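Local coordinates for N-hydroxyarylamine O-acetyltransferase (Bacillus cereus, PDB 4DMO), which acetylates arylamines through a cysteine-based, non-canonical catalytic triad and is probably also able to O-acetylate N-hydroxyarylamines, at residues S93-N98 / A105-H110; E156-G161 / G185-I190; E73-M78 / L123-F128; F50-K55 / K197-Q202. One frame throughout, in Å; residues are numbered along the deposited sequence.

Contacts 1, 2 and 3 all reach the same antiparallel sheet: contact 1 pairs two neighbouring strands by backbone bonds, contact 2 folds a turn against strand 183-188 by apolar and CH-pi contacts, and contact 3 sets helix 71-84 against the end of strand 120-124. Contact 3 is wholly buried, its centre about 5 Å from that of the chain, and is polar through one asparagine amide; contact 2, about 18 Å from centre to centre, is partly exposed. Contact 4, also partly exposed, ties a loop to helix 195-207 through side-chain amides. Contacts 1 and 3 meet where His110 bonds Glu125, probably part of the Cys-His-Glu triad; contact 4 touches contact 1 through its helix and contact 3 through Ile53 and Gln202.

Contact 1. Residues S93-N98 / A105-H110; sequences SGTVYN and AVDSGH. With KH2 (3-(1-methylpiperidinium-1-yl)propane-1-sulfonate), chain C.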
loop_
_atom_site.group_PDB
_atom_site.type_symbol
_atom_site.label_atom_id
_atom_site.label_comp_id
_atom_site.label_asym_id
_atom_site.label_seq_id
_atom_site.Cartn_x
_atom_site.Cartn_y
_atom_site.Cartn_z
ATOM N N SER A 93 1.389 -1.517 13.399
ATOM C CA SER A 93 1.861 -0.158 13.251
ATOM C C SER A 93 3.371 -0.165 13.137
ATOM O O SER A 93 4.045 -0.973 13.765
ATOM C CB SER A 93 1.419 0.683 14.459
ATOM O OG SER A 93 2.163 1.885 14.578
ATOM N N GLY A 94 3.893 0.777 12.369
ATOM C CA GLY A 94 5.315 0.904 12.194
ATOM C C GLY A 94 5.703 2.270 11.696
ATOM O O GLY A 94 4.883 3.181 11.631
ATOM N N THR A 95 6.984 2.393 11.363
ATOM C CA THR A 95 7.546 3.620 10.898
ATOM C C THR A 95 8.457 3.321 9.725
ATOM O O THR A 95 9.305 2.433 9.804
ATOM C CB THR A 95 8.371 4.305 12.010
ATOM O OG1 THR A 95 7.556 4.534 13.169
ATOM C CG2 THR A 95 8.950 5.630 11.506
ATOM N N VAL A 96 8.299 4.082 8.645
ATOM C CA VAL A 96 9.123 3.928 7.445
ATOM C C VAL A 96 10.508 4.542 7.667
ATOM O O VAL A 96 10.676 5.486 8.454
ATOM C CB VAL A 96 8.469 4.602 6.201
ATOM C CG1 VAL A 96 9.385 4.488 4.946
ATOM C CG2 VAL A 96 7.111 3.992 5.921
ATOM N N TYR A 97 11.495 3.970 6.982
ATOM C CA TYR A 97 12.856 4.470 7.028
ATOM C C TYR A 97 13.202 5.102 5.704
ATOM O O TYR A 97 12.829 4.610 4.643
ATOM C CB TYR A 97 13.838 3.349 7.306
ATOM C CG TYR A 97 15.256 3.815 7.586
ATOM C CD1 TYR A 97 15.582 4.356 8.830
ATOM C CD2 TYR A 97 16.278 3.671 6.632
ATOM C CE1 TYR A 97 16.856 4.761 9.120
ATOM C CE2 TYR A 97 17.580 4.080 6.920
ATOM C CZ TYR A 97 17.858 4.629 8.171
ATOM O OH TYR A 97 19.129 5.047 8.512
ATOM N N ASN A 98 13.906 6.212 5.777
ATOM C CA ASN A 98 14.305 6.896 4.588
ATOM C C ASN A 98 15.752 6.581 4.346
ATOM O O ASN A 98 16.625 7.309 4.789
ATOM C CB ASN A 98 14.088 8.385 4.762
ATOM C CG ASN A 98 14.068 9.115 3.447
ATOM O OD1 ASN A 98 15.109 9.334 2.832
ATOM N ND2 ASN A 98 12.874 9.475 2.989
ATOM N N ALA A 105 11.294 8.263 8.793
ATOM C CA ALA A 105 10.147 9.076 8.427
ATOM C C ALA A 105 9.375 9.355 9.700
ATOM O O ALA A 105 9.774 8.920 10.787
ATOM C CB ALA A 105 9.265 8.344 7.426
ATOM N N VAL A 106 8.260 10.053 9.567
ATOM C CA VAL A 106 7.449 10.395 10.714
ATOM C C VAL A 106 7.078 9.150 11.486
ATOM O O VAL A 106 6.762 8.099 10.903
ATOM C CB VAL A 106 6.163 11.172 10.329
ATOM C CG1 VAL A 106 6.534 12.542 9.904
ATOM C CG2 VAL A 106 5.377 10.457 9.242
ATOM N N ASP A 107 7.100 9.290 12.811
ATOM C CA ASP A 107 6.864 8.179 13.725
ATOM C C ASP A 107 5.445 7.632 13.579
ATOM O O ASP A 107 4.476 8.384 13.611
ATOM C CB ASP A 107 7.092 8.622 15.174
ATOM C CG ASP A 107 7.028 7.487 16.120
ATOM O OD1 ASP A 107 5.916 7.139 16.562
ATOM O OD2 ASP A 107 8.081 6.894 16.381
ATOM N N SER A 108 5.347 6.314 13.412
ATOM C CA SER A 108 4.069 5.620 13.399
ATOM C C SER A 108 3.206 6.046 12.247
ATOM O O SER A 108 1.977 6.075 12.334
ATOM C CB SER A 108 3.360 5.815 14.728
ATOM O OG SER A 108 4.176 5.334 15.778
ATOM N N GLY A 109 3.874 6.357 11.145
ATOM C CA GLY A 109 3.213 6.737 9.915
ATOM C C GLY A 109 2.752 5.552 9.076
ATOM O O GLY A 109 1.990 5.724 8.129
ATOM N N HIS A 110 3.197 4.346 9.409
ATOM C CA HIS A 110 2.859 3.203 8.583
ATOM C C HIS A 110 1.876 2.258 9.250
ATOM O O HIS A 110 1.899 2.025 10.466
ATOM C CB HIS A 110 4.118 2.414 8.173
ATOM C CG HIS A 110 3.887 1.417 7.069
ATOM N ND1 HIS A 110 3.824 1.785 5.738
ATOM C CD2 HIS A 110 3.723 0.067 7.086
ATOM C CE1 HIS A 110 3.637 0.710 4.987
ATOM N NE2 HIS A 110 3.590 -0.347 5.782
HETATM S S KH2 C . 20.139 0.419 5.721
HETATM C C1 KH2 C . 19.745 1.557 7.008
HETATM O O1 KH2 C . 19.728 0.883 4.418
HETATM N N2 KH2 C . 19.177 1.246 10.751
HETATM O O2 KH2 C . 19.565 -0.894 5.911
HETATM C C4 KH2 C . 20.100 1.231 8.415
HETATM O O4 KH2 C . 21.555 0.136 5.615
HETATM C C7 KH2 C . 18.958 1.277 9.354
HETATM C C11 KH2 C . 19.656 -0.032 11.145
HETATM C C12 KH2 C . 17.934 1.664 12.843
HETATM C C13 KH2 C . 19.695 3.113 12.207
HETATM C C14 KH2 C . 19.250 2.195 13.293
HETATM C C15 KH2 C . 20.145 2.227 11.100
HETATM C C16 KH2 C . 17.914 1.540 11.364
HETATM O O HOH W 1 0.890 3.575 12.427
HETATM O O HOH W 2 4.673 2.622 15.614
HETATM O O HOH W 3 6.331 6.294 8.803
#
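Thr95 sets OG1 opposite its carbonyl carbon (chi1 -57°), where the hydroxyl accepts from Ser108 N at 2.8 Å in a nearly straight bond (170°). With CG2 anti to the backbone N, the Thr95 methyl lies 3.4 Å from Val106 O. His110 has CG anti to its own N (chi1 -166°), which carries the ring off to the side where Val96 CG2 approaches it obliquely, 4.0 Å from ND1. The backbones pair at Gly94 and His110, which exchange both N-H...O bonds, Gly94 N to His110 O being 3.0 Å. Gly109 also faces Gly94, which makes a classic beta bulge in the hairpin of strands 88-98 and 103-117, overlapping a type II turn, Val106 to Gly109, at Gly109. Further along, Ala105 N donates to Val96 O at 2.9 Å. His110, at the bulge, is probably the histidine of the Cys-His-Glu triad, with NE2 hydrogen-bonded to Glu125 OE1 and the side chain of Cys71 touching that of His110. One water accepts from Val96 N and donates to Val106 O, linking the two segments. At the far end Tyr97 turns a ring face to KH2, its CE2 3.3 Å from KH2 C1.

Contact 2. Residues E156-G161 / G185-I190; sequences EMTEKG and GYAFYI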
loop_
_atom_site.group_PDB
_atom_site.type_symbol
_atom_site.label_atom_id
_atom_site.label_comp_id
_atom_site.label_asym_id
_atom_site.label_seq_id
_atom_site.Cartn_x
_atom_site.Cartn_y
_atom_site.Cartn_z
ATOM N N GLU A 156 14.141 -7.883 14.526
ATOM C CA GLU A 156 15.193 -6.960 14.903
ATOM C C GLU A 156 14.657 -5.734 15.629
ATOM O O GLU A 156 13.838 -4.969 15.114
ATOM C CB GLU A 156 15.988 -6.521 13.695
ATOM C CG GLU A 156 17.131 -5.612 14.079
ATOM C CD GLU A 156 18.048 -5.301 12.918
ATOM O OE1 GLU A 156 18.062 -4.132 12.491
ATOM O OE2 GLU A 156 18.758 -6.225 12.437
ATOM N N MET A 157 15.142 -5.579 16.849
ATOM C CA MET A 157 14.765 -4.482 17.703
ATOM C C MET A 157 15.400 -3.251 17.107
ATOM O O MET A 157 16.582 -3.247 16.789
ATOM C CB MET A 157 15.279 -4.725 19.125
ATOM C CG MET A 157 14.712 -3.803 20.203
ATOM S SD MET A 157 12.955 -4.002 20.428
ATOM C CE MET A 157 12.820 -5.774 20.164
ATOM N N THR A 158 14.574 -2.239 16.870
ATOM C CA THR A 158 15.038 -0.905 16.548
ATOM C C THR A 158 14.225 -0.055 17.476
ATOM O O THR A 158 13.396 -0.562 18.242
ATOM C CB THR A 158 14.740 -0.431 15.077
ATOM O OG1 THR A 158 13.334 -0.248 14.909
ATOM C CG2 THR A 158 15.249 -1.416 14.039
ATOM N N GLU A 159 14.435 1.243 17.378
ATOM C CA GLU A 159 13.672 2.185 18.162
ATOM C C GLU A 159 12.283 2.420 17.541
ATOM O O GLU A 159 11.525 3.248 18.039
ATOM C CB GLU A 159 14.423 3.501 18.258
ATOM C CG GLU A 159 14.437 4.279 16.954
ATOM C CD GLU A 159 15.249 5.572 17.041
ATOM O OE1 GLU A 159 16.437 5.591 16.610
ATOM O OE2 GLU A 159 14.680 6.559 17.541
ATOM N N LYS A 160 11.961 1.728 16.441
ATOM C CA LYS A 160 10.675 1.950 15.764
ATOM C C LYS A 160 9.866 0.671 15.618
ATOM O O LYS A 160 8.853 0.635 14.922
ATOM C CB LYS A 160 10.893 2.569 14.389
ATOM C CG LYS A 160 11.521 3.957 14.406
ATOM C CD LYS A 160 10.747 4.981 15.288
ATOM C CE LYS A 160 11.363 6.389 15.150
ATOM N NZ LYS A 160 10.606 7.428 15.938
ATOM N N GLY A 161 10.317 -0.394 16.263
ATOM C CA GLY A 161 9.628 -1.660 16.146
ATOM C C GLY A 161 10.456 -2.800 16.702
ATOM O O GLY A 161 11.543 -2.590 17.247
ATOM N N GLY A 185 13.178 -1.042 4.887
ATOM C CA GLY A 185 11.992 -0.428 4.300
ATOM C C GLY A 185 11.219 0.241 5.407
ATOM O O GLY A 185 11.135 1.465 5.507
ATOM N N TYR A 186 10.683 -0.584 6.283
ATOM C CA TYR A 186 10.177 -0.049 7.525
ATOM C C TYR A 186 10.344 -1.022 8.686
ATOM O O TYR A 186 10.537 -2.239 8.507
ATOM C CB TYR A 186 8.718 0.371 7.387
ATOM C CG TYR A 186 7.796 -0.757 6.996
ATOM C CD1 TYR A 186 7.374 -0.920 5.673
ATOM C CD2 TYR A 186 7.324 -1.639 7.953
ATOM C CE1 TYR A 186 6.530 -1.946 5.329
ATOM C CE2 TYR A 186 6.468 -2.661 7.616
ATOM C CZ TYR A 186 6.071 -2.811 6.310
ATOM O OH TYR A 186 5.226 -3.844 5.974
ATOM N N ALA A 187 10.314 -0.422 9.874
ATOM C CA ALA A 187 10.284 -1.139 11.117
ATOM C C ALA A 187 8.852 -1.131 11.615
ATOM O O ALA A 187 8.123 -0.142 11.431
ATOM C CB ALA A 187 11.215 -0.449 12.132
ATOM N N PHE A 188 8.439 -2.224 12.247
ATOM C CA PHE A 188 7.108 -2.298 12.846
ATOM C C PHE A 188 7.120 -3.135 14.116
ATOM O O PHE A 188 8.046 -3.896 14.337
ATOM C CB PHE A 188 6.089 -2.887 11.874
ATOM C CG PHE A 188 6.374 -4.322 11.472
ATOM C CD1 PHE A 188 7.305 -4.609 10.489
ATOM C CD2 PHE A 188 5.693 -5.372 12.063
ATOM C CE1 PHE A 188 7.555 -5.925 10.106
ATOM C CE2 PHE A 188 5.955 -6.685 11.692
ATOM C CZ PHE A 188 6.879 -6.954 10.705
ATOM N N TYR A 189 6.089 -2.957 14.940
ATOM C CA TYR A 189 5.844 -3.783 16.107
ATOM C C TYR A 189 4.830 -4.888 15.744
ATOM O O TYR A 189 3.840 -4.621 15.050
ATOM C CB TYR A 189 5.290 -2.918 17.244
ATOM C CG TYR A 189 6.236 -1.870 17.757
ATOM C CD1 TYR A 189 7.260 -2.216 18.641
ATOM C CD2 TYR A 189 6.118 -0.519 17.365
ATOM C CE1 TYR A 189 8.158 -1.245 19.137
ATOM C CE2 TYR A 189 7.020 0.476 17.863
ATOM C CZ TYR A 189 8.037 0.078 18.747
ATOM O OH TYR A 189 8.939 0.989 19.254
ATOM N N ILE A 190 5.079 -6.124 16.185
ATOM C CA ILE A 190 4.191 -7.258 15.878
ATOM C C ILE A 190 2.873 -7.165 16.647
ATOM O O ILE A 190 1.885 -7.806 16.294
ATOM C CB ILE A 190 4.881 -8.627 16.188
ATOM C CG1 ILE A 190 4.089 -9.799 15.592
ATOM C CG2 ILE A 190 5.039 -8.816 17.699
ATOM C CD1 ILE A 190 3.776 -9.658 14.104
#
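Gly161 CA sits over one face of the Tyr189 ring, 3.4 Å from the ring centroid and only 12° off the normal, a CH-pi contact over the centre of that face. The same CA also comes to 3.3 Å from Phe188 O in a CA-H...O contact. Gly161 CA thus lies between the ring face and that carbonyl, and the backbones approach closely here, with Gly161 CA and Phe188 CA 4.2 Å apart. Beside this pair, the Ala187 methyl, CB, touches Thr158 OG1 at 3.5 Å and Lys160 CB at 3.8 Å.

The next shell fixes the turn itself. Thr158 OG1 is held between its N and carbonyl carbon (chi1 68°), from where it accepts from Lys160 N at 2.9 Å, an ST turn. Thr158 N in turn donates to Gly161 O at 3.1 Å and closes the loop. Tyr189 is turned with CG opposite its carbonyl carbon (chi1 -64°), which lays the ring along the turn.

Outward again, Lys160 NZ forms a salt bridge with Asp107 and a cation-pi contact with Trp104, while Thr158 and Ala187 also touch that tryptophan. The result is the turn of the hairpin between strands 149-158 and 163-168, folded against strand 183-188 at the edge of the KH2 pocket.

Contact 3. Residues E73-M78 / L123-F128; sequences ELNPTM and LIEVGF
Asn75 and Glu125 lie roughly perpendicular, with amide and carboxylate planes 72° apart. Asn75 ND2 gives a nearly straight hydrogen bond to Glu125 OE2 at 2.9 Å; the acceptor lies in the amide plane, whereas the donor meets the carboxylate on its syn side, 35° out of plane. Through its oxygen the amide acts as acceptor: Val126 N reaches Asn75 OD1 at 3.0 Å, in the carbonyl plane and on a lone pair. The side chains of Asn75 and Val126 run antiparallel alongside each other.

The amide thus spans helix 71-84 and the loop leaving strand 120-124, and Glu125 OE2 is gripped twice, its anti lone pair taking Gly127 N at 2.8 Å. Glu125, whose OE1 is hydrogen-bonded to His110 NE2, is probably the acid of the Cys-His-Glu triad, and Asn75 would then help position it from the second shell. Asn75 ND2 is also hydrogen-bonded to Ile111 O. A water donates to both Asn75 OD1 and Ile124 O, linking the two.

One helical turn on, Met78 stands nearly perpendicular to Ile124 and Val126. With CG anti to the backbone N (chi1 170°), Met78 puts CG 3.8 Å from Ile124 CG2, while Met78 CB lies 3.8 Å from Val126 CG2. Met34 of helix 27-37 packs on both Met78 and Val126, while Leu74 CD1 rests 3.7 Å from Val126 O.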
loop_
_atom_site.group_PDB
_atom_site.type_symbol
_atom_site.label_atom_id
_atom_site.label_comp_id
_atom_site.label_asym_id
_atom_site.label_seq_id
_atom_site.Cartn_x
_atom_site.Cartn_y
_atom_site.Cartn_z
ATOM N N GLU A 73 -4.746 3.512 4.281
ATOM C CA GLU A 73 -5.996 3.230 3.588
ATOM C C GLU A 73 -5.917 1.897 2.817
ATOM O O GLU A 73 -6.848 1.100 2.859
ATOM C CB GLU A 73 -6.371 4.387 2.643
ATOM C CG GLU A 73 -6.588 5.724 3.336
ATOM C CD GLU A 73 -6.650 6.915 2.360
ATOM O OE1 GLU A 73 -7.681 7.614 2.305
ATOM O OE2 GLU A 73 -5.671 7.150 1.631
ATOM N N LEU A 74 -4.823 1.644 2.102
ATOM C CA LEU A 74 -4.754 0.425 1.256
ATOM C C LEU A 74 -4.621 -0.820 2.115
ATOM O O LEU A 74 -5.273 -1.820 1.856
ATOM C CB LEU A 74 -3.607 0.475 0.237
ATOM C CG LEU A 74 -3.635 1.657 -0.750
ATOM C CD1 LEU A 74 -2.531 1.628 -1.822
ATOM C CD2 LEU A 74 -4.970 1.729 -1.416
ATOM N N ASN A 75 -3.793 -0.780 3.154
ATOM C CA ASN A 75 -3.620 -1.978 3.954
ATOM C C ASN A 75 -4.838 -2.339 4.811
ATOM O O ASN A 75 -5.205 -3.521 4.896
ATOM C CB ASN A 75 -2.322 -1.916 4.764
ATOM C CG ASN A 75 -1.131 -2.181 3.909
ATOM O OD1 ASN A 75 -1.188 -3.005 3.011
ATOM N ND2 ASN A 75 -0.053 -1.444 4.136
ATOM N N PRO A 76 -5.506 -1.336 5.407
ATOM C CA PRO A 76 -6.772 -1.693 6.065
ATOM C C PRO A 76 -7.833 -2.170 5.075
ATOM O O PRO A 76 -8.605 -3.062 5.411
ATOM C CB PRO A 76 -7.195 -0.396 6.733
ATOM C CG PRO A 76 -5.872 0.299 7.018
ATOM C CD PRO A 76 -5.049 0.006 5.790
ATOM N N THR A 77 -7.852 -1.626 3.866
ATOM C CA THR A 77 -8.767 -2.137 2.848
ATOM C C THR A 77 -8.573 -3.636 2.648
ATOM O O THR A 77 -9.538 -4.376 2.572
ATOM C CB THR A 77 -8.574 -1.436 1.474
ATOM O OG1 THR A 77 -8.856 -0.055 1.607
ATOM C CG2 THR A 77 -9.502 -2.011 0.414
ATOM N N MET A 78 -7.316 -4.064 2.516
ATOM C CA MET A 78 -6.997 -5.463 2.253
ATOM C C MET A 78 -7.311 -6.275 3.513
ATOM O O MET A 78 -7.955 -7.315 3.472
ATOM C CB MET A 78 -5.532 -5.602 1.837
ATOM C CG MET A 78 -5.008 -7.041 1.776
ATOM S SD MET A 78 -5.827 -8.096 0.551
ATOM C CE MET A 78 -5.066 -7.520 -0.948
ATOM N N LEU A 123 3.403 -11.219 6.557
ATOM C CA LEU A 123 3.120 -9.802 6.386
ATOM C C LEU A 123 2.420 -9.618 5.047
ATOM O O LEU A 123 2.951 -10.002 3.998
ATOM C CB LEU A 123 4.414 -9.021 6.381
ATOM C CG LEU A 123 4.421 -7.515 6.169
ATOM C CD1 LEU A 123 3.888 -6.774 7.395
ATOM C CD2 LEU A 123 5.840 -7.106 5.858
ATOM N N ILE A 124 1.228 -9.030 5.086
ATOM C CA ILE A 124 0.518 -8.657 3.865
ATOM C C ILE A 124 0.697 -7.150 3.566
ATOM O O ILE A 124 0.139 -6.289 4.256
ATOM C CB ILE A 124 -0.978 -9.007 3.997
ATOM C CG1 ILE A 124 -1.126 -10.468 4.465
ATOM C CG2 ILE A 124 -1.721 -8.719 2.692
ATOM C CD1 ILE A 124 -0.389 -11.522 3.579
ATOM N N GLU A 125 1.477 -6.849 2.535
ATOM C CA GLU A 125 1.853 -5.469 2.245
ATOM C C GLU A 125 1.430 -5.057 0.850
ATOM O O GLU A 125 2.029 -5.461 -0.155
ATOM C CB GLU A 125 3.368 -5.257 2.417
ATOM C CG GLU A 125 3.836 -3.841 2.173
ATOM C CD GLU A 125 3.114 -2.839 3.059
ATOM O OE1 GLU A 125 3.369 -2.840 4.289
ATOM O OE2 GLU A 125 2.318 -2.033 2.512
ATOM N N VAL A 126 0.404 -4.202 0.809
ATOM C CA VAL A 126 -0.131 -3.694 -0.451
ATOM C C VAL A 126 -0.125 -2.151 -0.538
ATOM O O VAL A 126 -0.614 -1.581 -1.529
ATOM C CB VAL A 126 -1.556 -4.231 -0.684
ATOM C CG1 VAL A 126 -1.506 -5.742 -0.712
ATOM C CG2 VAL A 126 -2.491 -3.741 0.407
ATOM N N GLY A 127 0.496 -1.487 0.449
ATOM C CA GLY A 127 0.402 -0.046 0.554
ATOM C C GLY A 127 1.671 0.766 0.618
ATOM O O GLY A 127 1.620 1.987 0.808
ATOM N N PHE A 128 2.800 0.111 0.438
ATOM C CA PHE A 128 4.107 0.750 0.627
ATOM C C PHE A 128 4.561 1.372 -0.674
ATOM O O PHE A 128 5.606 1.000 -1.216
ATOM C CB PHE A 128 5.154 -0.301 1.065
ATOM C CG PHE A 128 6.452 0.274 1.581
ATOM C CD1 PHE A 128 7.641 -0.397 1.382
ATOM C CD2 PHE A 128 6.479 1.463 2.286
ATOM C CE1 PHE A 128 8.853 0.113 1.870
ATOM C CE2 PHE A 128 7.671 1.971 2.771
ATOM C CZ PHE A 128 8.862 1.281 2.565
HETATM O O HOH W 4 -2.489 -5.443 3.771
#

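Contact 4. Residues F50-K55 / K197-Q202; sequences FKEISK and KANTAQ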
loop_
_atom_site.group_PDB
_atom_site.type_symbol
_atom_site.label_atom_id
_atom_site.label_comp_id
_atom_site.label_asym_id
_atom_site.label_seq_id
_atom_site.Cartn_x
_atom_site.Cartn_y
_atom_site.Cartn_z
ATOM N N PHE A 50 -10.234 13.807 3.260
ATOM C CA PHE A 50 -10.004 12.510 3.883
ATOM C C PHE A 50 -11.098 12.252 4.928
ATOM O O PHE A 50 -11.714 13.185 5.440
ATOM C CB PHE A 50 -8.600 12.412 4.514
ATOM C CG PHE A 50 -8.269 13.509 5.505
ATOM C CD1 PHE A 50 -8.506 13.335 6.869
ATOM C CD2 PHE A 50 -7.700 14.705 5.082
ATOM C CE1 PHE A 50 -8.199 14.354 7.788
ATOM C CE2 PHE A 50 -7.404 15.715 5.984
ATOM C CZ PHE A 50 -7.639 15.524 7.353
ATOM N N LYS A 51 -11.383 10.986 5.207
ATOM C CA LYS A 51 -12.361 10.646 6.236
ATOM C C LYS A 51 -11.729 9.700 7.218
ATOM O O LYS A 51 -10.591 9.239 7.041
ATOM C CB LYS A 51 -13.598 9.968 5.639
ATOM C CG LYS A 51 -14.413 10.811 4.723
ATOM C CD LYS A 51 -15.645 10.035 4.284
ATOM C CE LYS A 51 -16.451 10.819 3.268
ATOM N NZ LYS A 51 -17.891 10.808 3.613
ATOM N N GLU A 52 -12.507 9.415 8.254
ATOM C CA GLU A 52 -12.163 8.421 9.233
ATOM C C GLU A 52 -11.852 7.109 8.519
ATOM O O GLU A 52 -12.518 6.724 7.565
ATOM C CB GLU A 52 -13.341 8.245 10.199
ATOM C CG GLU A 52 -13.003 7.567 11.501
ATOM C CD GLU A 52 -14.246 6.990 12.176
ATOM O OE1 GLU A 52 -15.370 7.352 11.759
ATOM O OE2 GLU A 52 -14.102 6.158 13.101
ATOM N N ILE A 53 -10.834 6.416 8.990
ATOM C CA ILE A 53 -10.491 5.134 8.420
ATOM C C ILE A 53 -11.466 4.089 8.969
ATOM O O ILE A 53 -11.456 3.795 10.166
ATOM C CB ILE A 53 -9.052 4.731 8.773
ATOM C CG1 ILE A 53 -8.083 5.777 8.273
ATOM C CG2 ILE A 53 -8.714 3.365 8.200
ATOM C CD1 ILE A 53 -8.299 6.177 6.836
ATOM N N SER A 54 -12.302 3.545 8.086
ATOM C CA SER A 54 -13.287 2.554 8.462
ATOM C C SER A 54 -13.558 1.696 7.242
ATOM O O SER A 54 -13.194 2.042 6.139
ATOM C CB SER A 54 -14.588 3.221 8.941
ATOM O OG SER A 54 -15.322 3.821 7.877
ATOM N N LYS A 55 -14.178 0.553 7.464
ATOM C CA LYS A 55 -14.526 -0.349 6.395
ATOM C C LYS A 55 -15.470 0.315 5.396
ATOM O O LYS A 55 -15.310 0.174 4.177
ATOM C CB LYS A 55 -15.186 -1.584 6.978
ATOM C CG LYS A 55 -15.339 -2.733 5.990
ATOM C CD LYS A 55 -15.839 -4.010 6.664
ATOM C CE LYS A 55 -16.292 -4.990 5.604
ATOM N NZ LYS A 55 -16.983 -6.180 6.154
ATOM N N LYS A 197 -5.561 3.275 15.621
ATOM C CA LYS A 197 -4.161 3.513 15.302
ATOM C C LYS A 197 -4.049 3.927 13.827
ATOM O O LYS A 197 -3.244 4.786 13.472
ATOM C CB LYS A 197 -3.305 2.287 15.565
ATOM C CG LYS A 197 -1.836 2.610 15.631
ATOM C CD LYS A 197 -1.560 3.695 16.667
ATOM C CE LYS A 197 -0.109 3.667 17.195
ATOM N NZ LYS A 197 0.214 4.976 17.867
ATOM N N ALA A 198 -4.891 3.347 12.979
ATOM C CA ALA A 198 -4.926 3.726 11.563
ATOM C C ALA A 198 -5.324 5.189 11.399
ATOM O O ALA A 198 -4.726 5.913 10.598
ATOM C CB ALA A 198 -5.863 2.837 10.815
ATOM N N ASN A 199 -6.303 5.643 12.182
ATOM C CA ASN A 199 -6.732 7.023 12.085
ATOM C C ASN A 199 -5.646 7.931 12.577
ATOM O O ASN A 199 -5.438 9.008 12.039
ATOM C CB ASN A 199 -8.042 7.268 12.837
ATOM C CG ASN A 199 -9.235 6.729 12.074
ATOM O OD1 ASN A 199 -9.580 7.242 11.018
ATOM N ND2 ASN A 199 -9.847 5.669 12.583
ATOM N N THR A 200 -4.916 7.467 13.575
ATOM C CA THR A 200 -3.783 8.210 14.096
ATOM C C THR A 200 -2.637 8.324 13.099
ATOM O O THR A 200 -1.945 9.358 13.017
ATOM C CB THR A 200 -3.328 7.563 15.435
ATOM O OG1 THR A 200 -4.279 7.925 16.449
ATOM C CG2 THR A 200 -1.919 8.021 15.859
ATOM N N ALA A 201 -2.414 7.273 12.319
ATOM C CA ALA A 201 -1.383 7.341 11.282
ATOM C C ALA A 201 -1.801 8.383 10.242
ATOM O O ALA A 201 -0.994 9.202 9.772
ATOM C CB ALA A 201 -1.175 5.961 10.642
ATOM N N GLN A 202 -3.080 8.373 9.896
ATOM C CA GLN A 202 -3.618 9.375 8.978
ATOM C C GLN A 202 -3.366 10.791 9.467
ATOM O O GLN A 202 -2.841 11.618 8.728
ATOM C CB GLN A 202 -5.129 9.170 8.763
ATOM C CG GLN A 202 -5.737 10.120 7.699
ATOM C CD GLN A 202 -7.130 9.679 7.242
ATOM O OE1 GLN A 202 -7.342 9.360 6.060
ATOM N NE2 GLN A 202 -8.086 9.672 8.166
HETATM O O HOH W 5 -9.296 8.512 4.257
#
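Gln202 NE2 donates to Lys51 O at 2.8 Å, and Asn199 meets the backbone of Ile53; both amide side chains come from one face of helix 195-207. Lys51 O lies close to the amide plane of the glutamine, but the N-H comes in from above the carbonyl plane of the lysine, 42° out of it. One turn earlier, Asn199 OD1 accepts from Ile53 N in a nearly straight bond; the 2.5 Å separation of Ile53 N and Asn199 OD1 is shorter than such bonds usually are, and its exact value is doubtful. A third bond, from Asn199 ND2 to Ile53 O at 3.5 Å, is weak, and with it a single amide reads both the N-H and the C=O of Ile53. Gln202 is held out to its target by an extended chain, with CG anti to the backbone N (chi1 -175°), and a water lies 2.8 Å from Gln202 OE1.

Van der Waals contacts flank the amides. Ile53 runs past Asn199, pointing the other way; its CG2 makes an apolar contact with Ala198 CB at 3.9 Å, and Ile53 CD1 lies 3.4 Å from Gln202 OE1. Phe50 crosses Gln202 at a slant, ring and amide planes 53° apart, with Phe50 CB 3.6 Å from Gln202 OE1. Beyond the contact, Ile53 also packs on Tyr72 and Glu73 of helix 71-84, and Ser54 caps helix 55-64.

Two uncharged amides thus satisfy backbone groups of a loop that has no helix or strand bonding of its own here, tying its course to the helix by direction-specific bonds rather than by charge.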